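Local coordinates for FAA hydrolase family protein (Pseudomonas aeruginosa, PDB 6J5Y) that probably hydrolyses fumarylpyruvate to fumarate and pyruvate, as a manganese-binding member of the fumarylacetoacetate hydrolase superfamily, at residues 49-54 and 176-181; 106-111 and 151-156; 158-163 and 168-173. One frame throughout, in Å; residues are numbered along the deposited sequence.

Contact 1. Residues 49-54 and 176-181; sequences PFFFCK and LIWSVA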
ATOM      1  N   PRO A  49       8.981  12.467   3.783  1.00 21.39           N
ATOM      2  CA  PRO A  49       7.922  11.742   3.080  1.00 21.45           C
ATOM      3  C   PRO A  49       6.703  12.612   2.728  1.00 21.39           C
ATOM      4  O   PRO A  49       6.633  13.739   3.149  1.00 23.09           O
ATOM      5  CB  PRO A  49       7.534  10.634   4.075  1.00 20.30           C
ATOM      6  CG  PRO A  49       8.789  10.455   4.915  1.00 20.43           C
ATOM      7  CD  PRO A  49       9.317  11.871   5.081  1.00 21.67           C
ATOM      8  N   PHE A  50       5.748  12.069   1.967  1.00 20.27           N
ATOM      9  CA  PHE A  50       4.573  12.816   1.456  1.00 21.09           C
ATOM     10  C   PHE A  50       3.401  11.849   1.264  1.00 20.08           C
ATOM     11  O   PHE A  50       3.554  10.600   1.314  1.00 21.35           O
ATOM     12  CB  PHE A  50       4.915  13.545   0.154  1.00 20.23           C
ATOM     13  CG  PHE A  50       5.372  12.649  -0.965  1.00 22.05           C
ATOM     14  CD1 PHE A  50       4.460  11.918  -1.701  1.00 21.15           C
ATOM     15  CD2 PHE A  50       6.720  12.534  -1.275  1.00 24.13           C
ATOM     16  CE1 PHE A  50       4.872  11.094  -2.735  1.00 22.60           C
ATOM     17  CE2 PHE A  50       7.144  11.689  -2.288  1.00 24.38           C
ATOM     18  CZ  PHE A  50       6.209  10.984  -3.028  1.00 24.05           C
ATOM     19  N   PHE A  51       2.235  12.417   1.029  1.00 20.06           N
ATOM     20  CA  PHE A  51       0.961  11.664   1.034  1.00 19.43           C
ATOM     21  C   PHE A  51       0.294  11.779  -0.322  1.00 19.01           C
ATOM     22  O   PHE A  51       0.263  12.876  -0.881  1.00 18.29           O
ATOM     23  CB  PHE A  51       0.031  12.194   2.127  1.00 20.40           C
ATOM     24  CG  PHE A  51       0.595  12.112   3.519  1.00 22.25           C
ATOM     25  CD1 PHE A  51       1.148  10.934   3.991  1.00 23.54           C
ATOM     26  CD2 PHE A  51       0.573  13.221   4.359  1.00 23.59           C
ATOM     27  CE1 PHE A  51       1.672  10.861   5.274  1.00 25.15           C
ATOM     28  CE2 PHE A  51       1.088  13.135   5.643  1.00 24.45           C
ATOM     29  CZ  PHE A  51       1.622  11.963   6.101  1.00 23.04           C
ATOM     30  N   PHE A  52      -0.276  10.666  -0.792  1.00 17.91           N
ATOM     31  CA  PHE A  52      -1.214  10.637  -1.929  1.00 18.67           C
ATOM     32  C   PHE A  52      -2.278   9.589  -1.624  1.00 19.51           C
ATOM     33  O   PHE A  52      -2.233   8.993  -0.517  1.00 19.99           O
ATOM     34  CB  PHE A  52      -0.481  10.382  -3.241  1.00 18.24           C
ATOM     35  CG  PHE A  52       0.251   9.067  -3.344  1.00 19.78           C
ATOM     36  CD1 PHE A  52       1.551   8.945  -2.865  1.00 20.68           C
ATOM     37  CD2 PHE A  52      -0.325   7.988  -3.982  1.00 21.28           C
ATOM     38  CE1 PHE A  52       2.262   7.767  -3.025  1.00 21.78           C
ATOM     39  CE2 PHE A  52       0.372   6.789  -4.104  1.00 24.28           C
ATOM     40  CZ  PHE A  52       1.660   6.680  -3.604  1.00 23.14           C
ATOM     41  N   CYS A  53      -3.214   9.438  -2.551  1.00 20.16           N
ATOM     42  CA  CYS A  53      -4.427   8.617  -2.368  1.00 22.22           C
ATOM     43  C   CYS A  53      -4.697   7.782  -3.615  1.00 21.75           C
ATOM     44  O   CYS A  53      -4.170   8.084  -4.715  1.00 21.82           O
ATOM     45  CB  CYS A  53      -5.644   9.456  -2.037  1.00 22.37           C
ATOM     46  SG  CYS A  53      -5.519  10.312  -0.440  1.00 23.91           S
ATOM     47  N   LYS A  54      -5.430   6.710  -3.378  1.00 21.18           N
ATOM     48  CA  LYS A  54      -6.063   5.873  -4.401  1.00 22.21           C
ATOM     49  C   LYS A  54      -7.509   5.749  -3.982  1.00 21.19           C
ATOM     50  O   LYS A  54      -7.808   5.839  -2.795  1.00 18.54           O
ATOM     51  CB  LYS A  54      -5.438   4.477  -4.463  1.00 21.92           C
ATOM     52  CG  LYS A  54      -3.948   4.444  -4.775  1.00 21.54           C
ATOM     53  CD  LYS A  54      -3.384   3.055  -4.618  1.00 22.00           C
ATOM     54  CE  LYS A  54      -1.904   2.996  -4.899  1.00 21.82           C
ATOM     55  NZ  LYS A  54      -1.656   2.538  -6.281  1.00 21.30           N
ATOM     56  N   LEU A 176      11.294   2.351   8.078  1.00 28.09           N
ATOM     57  CA  LEU A 176      10.322   3.422   7.720  1.00 29.42           C
ATOM     58  C   LEU A 176      10.864   4.735   8.287  1.00 28.27           C
ATOM     59  O   LEU A 176      11.257   4.719   9.476  1.00 25.08           O
ATOM     60  CB  LEU A 176       8.939   3.125   8.315  1.00 29.41           C
ATOM     61  CG  LEU A 176       8.132   1.992   7.672  1.00 31.88           C
ATOM     62  CD1 LEU A 176       6.858   1.726   8.475  1.00 31.34           C
ATOM     63  CD2 LEU A 176       7.778   2.316   6.233  1.00 32.16           C
ATOM     64  N   ILE A 177      10.883   5.809   7.495  1.00 25.73           N
ATOM     65  CA  ILE A 177      11.355   7.147   7.962  1.00 26.81           C
ATOM     66  C   ILE A 177      10.314   7.675   8.953  1.00 26.17           C
ATOM     67  O   ILE A 177      10.684   8.003  10.090  1.00 24.70           O
ATOM     68  CB  ILE A 177      11.618   8.129   6.805  1.00 25.69           C
ATOM     69  CG1 ILE A 177      12.715   7.625   5.856  1.00 26.10           C
ATOM     70  CG2 ILE A 177      11.946   9.505   7.365  1.00 25.09           C
ATOM     71  CD1 ILE A 177      12.800   8.362   4.520  1.00 23.42           C
ATOM     72  N   TRP A 178       9.052   7.727   8.543  1.00 25.92           N
ATOM     73  CA  TRP A 178       7.894   7.877   9.459  1.00 25.12           C
ATOM     74  C   TRP A 178       7.324   6.488   9.748  1.00 23.77           C
ATOM     75  O   TRP A 178       6.719   5.900   8.867  1.00 25.10           O
ATOM     76  CB  TRP A 178       6.838   8.830   8.890  1.00 24.88           C
ATOM     77  CG  TRP A 178       7.282  10.259   8.816  1.00 26.02           C
ATOM     78  CD1 TRP A 178       8.318  10.866   9.475  1.00 26.22           C
ATOM     79  CD2 TRP A 178       6.653  11.285   8.040  1.00 26.91           C
ATOM     80  NE1 TRP A 178       8.375  12.194   9.159  1.00 26.97           N
ATOM     81  CE2 TRP A 178       7.381  12.478   8.265  1.00 28.48           C
ATOM     82  CE3 TRP A 178       5.557  11.304   7.174  1.00 26.00           C
ATOM     83  CZ2 TRP A 178       7.027  13.684   7.662  1.00 28.28           C
ATOM     84  CZ3 TRP A 178       5.208  12.497   6.584  1.00 26.78           C
ATOM     85  CH2 TRP A 178       5.950  13.659   6.810  1.00 27.88           C
ATOM     86  N   SER A 179       7.542   5.988  10.959  1.00 23.79           N
ATOM     87  CA  SER A 179       6.945   4.736  11.489  1.00 23.49           C
ATOM     88  C   SER A 179       5.426   4.760  11.284  1.00 22.24           C
ATOM     89  O   SER A 179       4.866   5.840  11.016  1.00 22.15           O
ATOM     90  CB  SER A 179       7.285   4.602  12.956  1.00 22.86           C
ATOM     91  OG  SER A 179       6.645   5.636  13.712  1.00 21.80           O
ATOM     92  N   VAL A 180       4.755   3.632  11.497  1.00 20.98           N
ATOM     93  CA  VAL A 180       3.275   3.566  11.453  1.00 19.26           C
ATOM     94  C   VAL A 180       2.717   4.689  12.332  1.00 21.77           C
ATOM     95  O   VAL A 180       1.789   5.407  11.880  1.00 21.62           O
ATOM     96  CB  VAL A 180       2.755   2.179  11.874  1.00 20.64           C
ATOM     97  CG1 VAL A 180       1.248   2.216  12.089  1.00 20.34           C
ATOM     98  CG2 VAL A 180       3.128   1.118  10.846  1.00 20.04           C
ATOM     99  N   ALA A 181       3.226   4.821  13.556  1.00 20.23           N
ATOM    100  CA  ALA A 181       2.732   5.770  14.581  1.00 21.61           C
ATOM    101  C   ALA A 181       2.871   7.208  14.084  1.00 20.69           C
ATOM    102  O   ALA A 181       1.936   7.969  14.218  1.00 20.69           O
ATOM    103  CB  ALA A 181       3.497   5.575  15.876  1.00 21.82           C
TER

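Contact 2. Residues 106-111 and 151-156; sequences WGYAVG and VGHPRH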
ATOM      1  N   TRP A 106      -6.315  -0.940  13.628  1.00 22.07           N
ATOM      2  CA  TRP A 106      -7.048  -2.202  13.892  1.00 23.59           C
ATOM      3  C   TRP A 106      -6.248  -3.421  13.410  1.00 23.24           C
ATOM      4  O   TRP A 106      -6.494  -4.542  13.942  1.00 25.32           O
ATOM      5  CB  TRP A 106      -8.409  -2.176  13.207  1.00 24.18           C
ATOM      6  CG  TRP A 106      -9.285  -3.262  13.731  1.00 24.98           C
ATOM      7  CD1 TRP A 106     -10.057  -3.212  14.848  1.00 25.16           C
ATOM      8  CD2 TRP A 106      -9.449  -4.580  13.181  1.00 26.28           C
ATOM      9  NE1 TRP A 106     -10.701  -4.405  15.030  1.00 28.45           N
ATOM     10  CE2 TRP A 106     -10.339  -5.269  14.030  1.00 27.20           C
ATOM     11  CE3 TRP A 106      -8.937  -5.246  12.069  1.00 26.02           C
ATOM     12  CZ2 TRP A 106     -10.732  -6.581  13.791  1.00 26.49           C
ATOM     13  CZ3 TRP A 106      -9.327  -6.546  11.831  1.00 26.57           C
ATOM     14  CH2 TRP A 106     -10.221  -7.199  12.677  1.00 25.06           C
ATOM     15  N   GLY A 107      -5.416  -3.272  12.380  1.00 21.74           N
ATOM     16  CA  GLY A 107      -4.777  -4.438  11.737  1.00 21.57           C
ATOM     17  C   GLY A 107      -3.801  -4.055  10.645  1.00 23.21           C
ATOM     18  O   GLY A 107      -3.649  -2.833  10.377  1.00 24.01           O
ATOM     19  N   TYR A 108      -3.151  -5.062  10.056  1.00 22.59           N
ATOM     20  CA  TYR A 108      -2.031  -4.923   9.088  1.00 21.01           C
ATOM     21  C   TYR A 108      -2.208  -5.955   7.967  1.00 21.96           C
ATOM     22  O   TYR A 108      -2.859  -7.000   8.174  1.00 22.68           O
ATOM     23  CB  TYR A 108      -0.679  -5.071   9.796  1.00 20.83           C
ATOM     24  CG  TYR A 108      -0.410  -4.082  10.897  1.00 21.10           C
ATOM     25  CD1 TYR A 108      -0.884  -4.302  12.182  1.00 21.34           C
ATOM     26  CD2 TYR A 108       0.355  -2.938  10.682  1.00 20.83           C
ATOM     27  CE1 TYR A 108      -0.642  -3.415  13.212  1.00 19.89           C
ATOM     28  CE2 TYR A 108       0.596  -2.034  11.709  1.00 21.37           C
ATOM     29  CZ  TYR A 108       0.109  -2.275  12.983  1.00 22.00           C
ATOM     30  OH  TYR A 108       0.296  -1.380  14.016  1.00 23.41           O
ATOM     31  N   ALA A 109      -1.753  -5.622   6.753  1.00 19.94           N
ATOM     32  CA  ALA A 109      -1.787  -6.540   5.595  1.00 19.06           C
ATOM     33  C   ALA A 109      -0.598  -6.241   4.675  1.00 19.57           C
ATOM     34  O   ALA A 109       0.028  -5.188   4.822  1.00 21.26           O
ATOM     35  CB  ALA A 109      -3.115  -6.406   4.898  1.00 19.04           C
ATOM     36  N   VAL A 110      -0.264  -7.180   3.801  1.00 20.55           N
ATOM     37  CA  VAL A 110       0.725  -6.990   2.706  1.00 20.08           C
ATOM     38  C   VAL A 110       0.017  -6.289   1.544  1.00 20.55           C
ATOM     39  O   VAL A 110      -1.051  -6.764   1.162  1.00 21.82           O
ATOM     40  CB  VAL A 110       1.295  -8.339   2.240  1.00 19.62           C
ATOM     41  CG1 VAL A 110       2.424  -8.134   1.238  1.00 19.43           C
ATOM     42  CG2 VAL A 110       1.721  -9.200   3.422  1.00 20.60           C
ATOM     43  N   GLY A 111       0.608  -5.230   0.986  1.00 19.59           N
ATOM     44  CA  GLY A 111       0.029  -4.521  -0.158  1.00 19.93           C
ATOM     45  C   GLY A 111       1.032  -4.269  -1.261  1.00 21.67           C
ATOM     46  O   GLY A 111       2.232  -4.287  -0.991  1.00 20.29           O
ATOM     47  N   VAL A 151      -1.593  -9.919  16.071  1.00 35.58           N
ATOM     48  CA  VAL A 151      -0.171  -9.699  15.658  1.00 33.14           C
ATOM     49  C   VAL A 151       0.445  -8.495  16.382  1.00 33.97           C
ATOM     50  O   VAL A 151       1.649  -8.197  16.119  1.00 30.07           O
ATOM     51  CB  VAL A 151      -0.056  -9.531  14.130  1.00 34.69           C
ATOM     52  CG1 VAL A 151      -0.555 -10.757  13.368  1.00 31.87           C
ATOM     53  CG2 VAL A 151      -0.774  -8.272  13.651  1.00 34.58           C
ATOM     54  N   GLY A 152      -0.320  -7.819  17.243  1.00 33.38           N
ATOM     55  CA  GLY A 152       0.108  -6.596  17.949  1.00 33.38           C
ATOM     56  C   GLY A 152       0.397  -5.450  16.990  1.00 35.03           C
ATOM     57  O   GLY A 152      -0.268  -5.358  15.944  1.00 31.82           O
ATOM     58  N   HIS A 153       1.360  -4.593  17.330  1.00 33.12           N
ATOM     59  CA  HIS A 153       1.804  -3.468  16.469  1.00 32.14           C
ATOM     60  C   HIS A 153       3.289  -3.650  16.223  1.00 33.81           C
ATOM     61  O   HIS A 153       4.113  -3.106  16.947  1.00 34.25           O
ATOM     62  CB  HIS A 153       1.441  -2.118  17.089  1.00 31.34           C
ATOM     63  CG  HIS A 153      -0.007  -1.995  17.433  1.00 30.88           C
ATOM     64  ND1 HIS A 153      -0.975  -1.710  16.469  1.00 29.30           N
ATOM     65  CD2 HIS A 153      -0.661  -2.120  18.612  1.00 28.55           C
ATOM     66  CE1 HIS A 153      -2.164  -1.667  17.051  1.00 30.29           C
ATOM     67  NE2 HIS A 153      -1.996  -1.887  18.366  1.00 30.49           N
ATOM     68  N   PRO A 154       3.665  -4.412  15.180  1.00 35.29           N
ATOM     69  CA  PRO A 154       5.065  -4.745  14.942  1.00 41.12           C
ATOM     70  C   PRO A 154       5.845  -3.499  14.499  1.00 40.97           C
ATOM     71  O   PRO A 154       5.333  -2.727  13.701  1.00 43.61           O
ATOM     72  CB  PRO A 154       4.998  -5.798  13.825  1.00 38.81           C
ATOM     73  CG  PRO A 154       3.742  -5.439  13.084  1.00 38.74           C
ATOM     74  CD  PRO A 154       2.777  -4.940  14.137  1.00 36.29           C
ATOM     75  N   ARG A 155       7.032  -3.324  15.068  1.00 43.29           N
ATOM     76  CA  ARG A 155       7.988  -2.240  14.727  1.00 44.65           C
ATOM     77  C   ARG A 155       9.163  -2.805  13.928  1.00 37.74           C
ATOM     78  O   ARG A 155       9.893  -2.002  13.327  1.00 37.75           O
ATOM     79  CB  ARG A 155       8.497  -1.561  15.998  1.00 47.38           C
ATOM     80  CG  ARG A 155       7.858  -0.208  16.259  1.00 52.40           C
ATOM     81  CD  ARG A 155       6.456  -0.327  16.807  1.00 54.12           C
ATOM     82  NE  ARG A 155       6.258   0.692  17.827  1.00 56.15           N
ATOM     83  CZ  ARG A 155       5.344   0.648  18.785  1.00 59.31           C
ATOM     84  NH1 ARG A 155       5.271   1.645  19.653  1.00 56.17           N
ATOM     85  NH2 ARG A 155       4.497  -0.373  18.867  1.00 60.68           N
ATOM     86  N   HIS A 156       9.353  -4.122  13.997  1.00 36.15           N
ATOM     87  CA  HIS A 156      10.359  -4.921  13.254  1.00 36.11           C
ATOM     88  C   HIS A 156       9.604  -5.994  12.468  1.00 32.58           C
ATOM     89  O   HIS A 156       8.681  -6.606  13.056  1.00 34.43           O
ATOM     90  CB  HIS A 156      11.383  -5.527  14.239  1.00 37.85           C
ATOM     91  CG  HIS A 156      12.076  -4.514  15.091  1.00 42.65           C
ATOM     92  ND1 HIS A 156      13.262  -3.906  14.703  1.00 47.70           N
ATOM     93  CD2 HIS A 156      11.759  -3.984  16.295  1.00 48.78           C
ATOM     94  CE1 HIS A 156      13.652  -3.064  15.642  1.00 49.70           C
ATOM     95  NE2 HIS A 156      12.745  -3.096  16.638  1.00 48.74           N
TER

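Contact 3. Residues 158-163 and 168-173; sequences AISLQV and RQRSDI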
ATOM      1  N   ALA A 158      10.635  -8.315   8.467  1.00 22.75           N
ATOM      2  CA  ALA A 158      11.179  -8.377   7.095  1.00 22.47           C
ATOM      3  C   ALA A 158      10.006  -8.186   6.131  1.00 23.69           C
ATOM      4  O   ALA A 158       8.880  -8.698   6.418  1.00 22.46           O
ATOM      5  CB  ALA A 158      11.922  -9.664   6.807  1.00 20.83           C
ATOM      6  N   ILE A 159      10.276  -7.426   5.075  1.00 22.52           N
ATOM      7  CA  ILE A 159       9.365  -7.099   3.943  1.00 21.51           C
ATOM      8  C   ILE A 159      10.136  -7.401   2.657  1.00 21.22           C
ATOM      9  O   ILE A 159      11.313  -6.942   2.497  1.00 21.49           O
ATOM     10  CB  ILE A 159       8.872  -5.646   4.024  1.00 21.22           C
ATOM     11  CG1 ILE A 159       7.948  -5.271   2.854  1.00 20.84           C
ATOM     12  CG2 ILE A 159      10.045  -4.679   4.171  1.00 22.34           C
ATOM     13  CD1 ILE A 159       7.107  -4.042   3.107  1.00 19.10           C
ATOM     14  N   SER A 160       9.523  -8.172   1.775  1.00 21.05           N
ATOM     15  CA  SER A 160      10.210  -8.759   0.603  1.00 21.82           C
ATOM     16  C   SER A 160       9.243  -8.867  -0.578  1.00 24.34           C
ATOM     17  O   SER A 160       8.013  -9.093  -0.359  1.00 23.12           O
ATOM     18  CB  SER A 160      10.780 -10.089   0.969  1.00 22.72           C
ATOM     19  OG  SER A 160       9.721 -11.029   1.099  1.00 25.26           O
ATOM     20  N   LEU A 161       9.787  -8.722  -1.780  1.00 23.21           N
ATOM     21  CA  LEU A 161       9.045  -8.904  -3.045  1.00 25.43           C
ATOM     22  C   LEU A 161       9.940  -9.692  -3.985  1.00 26.61           C
ATOM     23  O   LEU A 161      11.103  -9.257  -4.220  1.00 26.09           O
ATOM     24  CB  LEU A 161       8.685  -7.560  -3.676  1.00 26.18           C
ATOM     25  CG  LEU A 161       7.734  -7.656  -4.867  1.00 27.85           C
ATOM     26  CD1 LEU A 161       6.955  -6.371  -5.016  1.00 33.90           C
ATOM     27  CD2 LEU A 161       8.465  -7.957  -6.158  1.00 26.67           C
ATOM     28  N   GLN A 162       9.424 -10.801  -4.498  1.00 24.66           N
ATOM     29  CA  GLN A 162      10.156 -11.557  -5.528  1.00 27.59           C
ATOM     30  C   GLN A 162       9.329 -11.533  -6.805  1.00 27.51           C
ATOM     31  O   GLN A 162       8.071 -11.447  -6.737  1.00 23.20           O
ATOM     32  CB  GLN A 162      10.550 -12.939  -5.012  1.00 33.49           C
ATOM     33  CG  GLN A 162       9.384 -13.816  -4.604  1.00 38.91           C
ATOM     34  CD  GLN A 162       9.815 -15.254  -4.488  1.00 41.23           C
ATOM     35  OE1 GLN A 162       9.417 -16.102  -5.286  1.00 39.43           O
ATOM     36  NE2 GLN A 162      10.670 -15.517  -3.510  1.00 42.77           N
ATOM     37  N   VAL A 163      10.027 -11.497  -7.941  1.00 26.42           N
ATOM     38  CA  VAL A 163       9.392 -11.632  -9.269  1.00 27.01           C
ATOM     39  C   VAL A 163      10.010 -12.861  -9.921  1.00 29.31           C
ATOM     40  O   VAL A 163      11.258 -12.878 -10.086  1.00 26.73           O
ATOM     41  CB  VAL A 163       9.563 -10.367 -10.131  1.00 29.96           C
ATOM     42  CG1 VAL A 163       9.031 -10.590 -11.533  1.00 28.70           C
ATOM     43  CG2 VAL A 163       8.900  -9.151  -9.479  1.00 29.65           C
ATOM     44  N   ARG A 168      13.644  -8.991  -5.384  1.00 28.58           N
ATOM     45  CA  ARG A 168      13.701  -7.637  -5.978  1.00 29.42           C
ATOM     46  C   ARG A 168      13.723  -6.626  -4.828  1.00 30.62           C
ATOM     47  O   ARG A 168      14.532  -5.693  -4.884  1.00 28.08           O
ATOM     48  CB  ARG A 168      12.549  -7.497  -6.976  1.00 30.17           C
ATOM     49  CG  ARG A 168      12.493  -8.610  -8.017  1.00 29.93           C
ATOM     50  CD  ARG A 168      13.669  -8.684  -8.985  1.00 29.77           C
ATOM     51  NE  ARG A 168      13.756  -7.446  -9.732  1.00 35.19           N
ATOM     52  CZ  ARG A 168      13.102  -7.189 -10.862  1.00 36.53           C
ATOM     53  NH1 ARG A 168      13.230  -6.008 -11.436  1.00 39.84           N
ATOM     54  NH2 ARG A 168      12.390  -8.123 -11.469  1.00 35.27           N
ATOM     55  N   GLN A 169      12.911  -6.843  -3.791  1.00 29.13           N
ATOM     56  CA  GLN A 169      12.899  -5.990  -2.576  1.00 30.01           C
ATOM     57  C   GLN A 169      13.033  -6.864  -1.333  1.00 28.35           C
ATOM     58  O   GLN A 169      12.350  -7.891  -1.234  1.00 24.71           O
ATOM     59  CB  GLN A 169      11.621  -5.152  -2.499  1.00 27.53           C
ATOM     60  CG  GLN A 169      11.351  -4.382  -3.773  1.00 26.61           C
ATOM     61  CD  GLN A 169      10.125  -3.518  -3.626  1.00 27.22           C
ATOM     62  OE1 GLN A 169       8.995  -3.996  -3.781  1.00 25.00           O
ATOM     63  NE2 GLN A 169      10.345  -2.252  -3.298  1.00 24.25           N
ATOM     64  N   ARG A 170      13.921  -6.451  -0.439  1.00 30.30           N
ATOM     65  CA  ARG A 170      14.151  -7.078   0.881  1.00 29.62           C
ATOM     66  C   ARG A 170      14.647  -5.990   1.830  1.00 29.98           C
ATOM     67  O   ARG A 170      15.759  -5.467   1.631  1.00 31.37           O
ATOM     68  CB  ARG A 170      15.153  -8.230   0.804  1.00 33.27           C
ATOM     69  CG  ARG A 170      15.377  -8.910   2.150  1.00 35.75           C
ATOM     70  CD  ARG A 170      15.847 -10.345   2.010  1.00 40.24           C
ATOM     71  NE  ARG A 170      14.971 -11.122   1.131  1.00 47.03           N
ATOM     72  CZ  ARG A 170      13.874 -11.799   1.504  1.00 45.00           C
ATOM     73  NH1 ARG A 170      13.479 -11.842   2.766  1.00 45.70           N
ATOM     74  NH2 ARG A 170      13.181 -12.459   0.596  1.00 41.80           N
ATOM     75  N   SER A 171      13.812  -5.630   2.789  1.00 27.32           N
ATOM     76  CA  SER A 171      14.129  -4.638   3.837  1.00 28.43           C
ATOM     77  C   SER A 171      13.375  -5.035   5.093  1.00 24.93           C
ATOM     78  O   SER A 171      12.929  -6.201   5.169  1.00 25.65           O
ATOM     79  CB  SER A 171      13.792  -3.245   3.368  1.00 29.99           C
ATOM     80  OG  SER A 171      14.037  -2.296   4.396  1.00 30.42           O
ATOM     81  N   ASP A 172      13.193  -4.085   6.003  1.00 27.21           N
ATOM     82  CA  ASP A 172      12.485  -4.275   7.288  1.00 29.19           C
ATOM     83  C   ASP A 172      11.620  -3.039   7.550  1.00 28.12           C
ATOM     84  O   ASP A 172      12.118  -1.899   7.368  1.00 26.99           O
ATOM     85  CB  ASP A 172      13.462  -4.524   8.438  1.00 29.74           C
ATOM     86  CG  ASP A 172      12.769  -5.176   9.611  1.00 31.22           C
ATOM     87  OD1 ASP A 172      11.938  -4.505  10.248  1.00 29.75           O
ATOM     88  OD2 ASP A 172      13.006  -6.376   9.828  1.00 37.11           O
ATOM     89  N   ILE A 173      10.399  -3.247   8.031  1.00 25.86           N
ATOM     90  CA  ILE A 173       9.469  -2.120   8.336  1.00 27.10           C
ATOM     91  C   ILE A 173      10.122  -1.163   9.334  1.00 30.11           C
ATOM     92  O   ILE A 173       9.646  -0.035   9.426  1.00 32.00           O
ATOM     93  CB  ILE A 173       8.101  -2.611   8.824  1.00 26.89           C
ATOM     94  CG1 ILE A 173       8.149  -3.244  10.211  1.00 28.28           C
ATOM     95  CG2 ILE A 173       7.479  -3.545   7.796  1.00 24.04           C
ATOM     96  CD1 ILE A 173       6.787  -3.678  10.711  1.00 30.43           C
TER

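Contact 1. Residues 49-54 and 176-181
The ring of Pro49 lies over one face of the Trp178 indole, a proline-aromatic CH-pi contact that joins the residue leading into strand 50-54 of the FAH-fold sheet to the loop before helix 180-190. Pro49 CD sits above the middle of the six-membered ring, 3.9 Å from its centroid and only 14° off the normal. Pro49 CB sits over the CE3-CZ3 side of the same ring, 3.7 Å from Trp178 CE3, so the pyrrolidine spreads across the indole instead of touching it at one point. The indole is brought there by a first torsion of -68°, with CG anti to the carbonyl carbon of Trp178. From outside the two segments, Tyr186 meets the indole edge-to-face, and the backbone N of Trp178 bonds to Asn32 OD1.

Phe51, two residues along the strand, meets Trp178 differently. The two planes are inclined at 42°, neither stacked nor edge-to-face, and the far end of the phenyl ring does the touching, Phe51 CZ lying 3.7 Å from Trp178 CZ3. Phe52 of the same strand lines the pyruvate pocket. Ile177, the residue before Trp178, adds a small apolar contact, its CG2 standing 4.1 Å from Pro49 CG.

Contact 2. Residues 106-111 and 151-156
Tyr108 reaches from strand 105-116, a member of the mixed beta-sheet, into the loop that follows helix 148-151, and nearly all of the contact is made by its ring and hydroxyl. Just before it, Trp106 and Gly107 form a classic beta bulge opposite Ala88.

The polar part is a single hydrogen bond. Tyr108 OH and His153 ND1 are 2.8 Å apart, and each lies at the edge of the other's ring, close to its plane. The rings themselves are steeply inclined, at 70°, and meet rim to rim with no overlap of faces. A chi1 of -54° sets the imidazole of His153 beside its own backbone N, and chi2 of -79° then turns ND1 to the phenolic oxygen.

The apolar part involves Pro154 and Val151. Pro154 CD stands over one face of the Tyr108 ring, offset toward its rim, in a CH-pi contact of 4.1 Å to the centroid. Val151 CG2 approaches obliquely, 4.2 Å from Tyr108 CD1.

One polar atom is left without compensation: the carbonyl oxygen of Gly152, the residue that leaves the helix with positive phi, is buried here and has no hydrogen-bond partner in the model. Its near neighbour is a ring carbon, with Gly152 O 3.4 Å from Tyr108 CE1.

Contact 3. Residues 158-163 and 168-173
Ile159 and Ser171 face each other as an antiparallel hydrogen-bonded pair, each N-H donating a hydrogen bond to the other's carbonyl. The bond from Ser171 N to Ile159 O is 2.8 Å long; the return bond, Ile159 N to Ser171 O, is 2.9 Å.

At Leu161 the pairing is uneven. Its amide bonds to Gln169 O at 2.7 Å, but its carbonyl oxygen accepts two hydrogen bonds. Gln169 N approaches in the carbonyl plane on a lone pair at 3.0 Å, and Arg168 N comes almost end-on at 2.8 Å. Arg168 and Gln169 thus both face Leu161 in a classic beta bulge.

The side chain of Gln169 lies against Leu161, with OE1 3.4 Å from Leu161 CD1, yet its amide is satisfied by other parts of the chain: OE1 accepts from Ile83 N and NE2 bonds to Thr203 OG1, a residue of the pyruvate pocket. On the face bearing Ser160, Arg170 runs out with CG trans to its own N (chi1 -179°) and bends back at chi3. This brings one flat side of the guanidinium over Ser160 CB, which is 3.4 Å from Arg170 NH2, while the charge pairs with Asp167. Asp172 OD1 accepts from the backbone N atoms of Ala157 and Asp174.

Together these features define a bulged antiparallel beta-hairpin, with strand 166-172 as one of the two outermost strands of the five-stranded mixed sheet within the chain.

How the contacts relate
Along the chain, contact 1 closes a long loop within which contacts 2 and 3 follow one another in series. The centres of contacts 1 and 2 lie about 15 Å apart, as do those of contacts 2 and 3, and those of contacts 1 and 3 about 18 Å. Strands 50-54 and 105-116 belong to the eight-stranded mixed sheet, whereas the hairpin of contact 3 belongs to the five-stranded one. Val180 packs on Tyr108 to join contacts 1 and 2; Ile173 lies against the 154-156 backbone to join contacts 2 and 3. The Gln169 side chain lies about 8 Å from bound pyruvate and manganese, so contact 3, like strand 50-54, borders the active-site region.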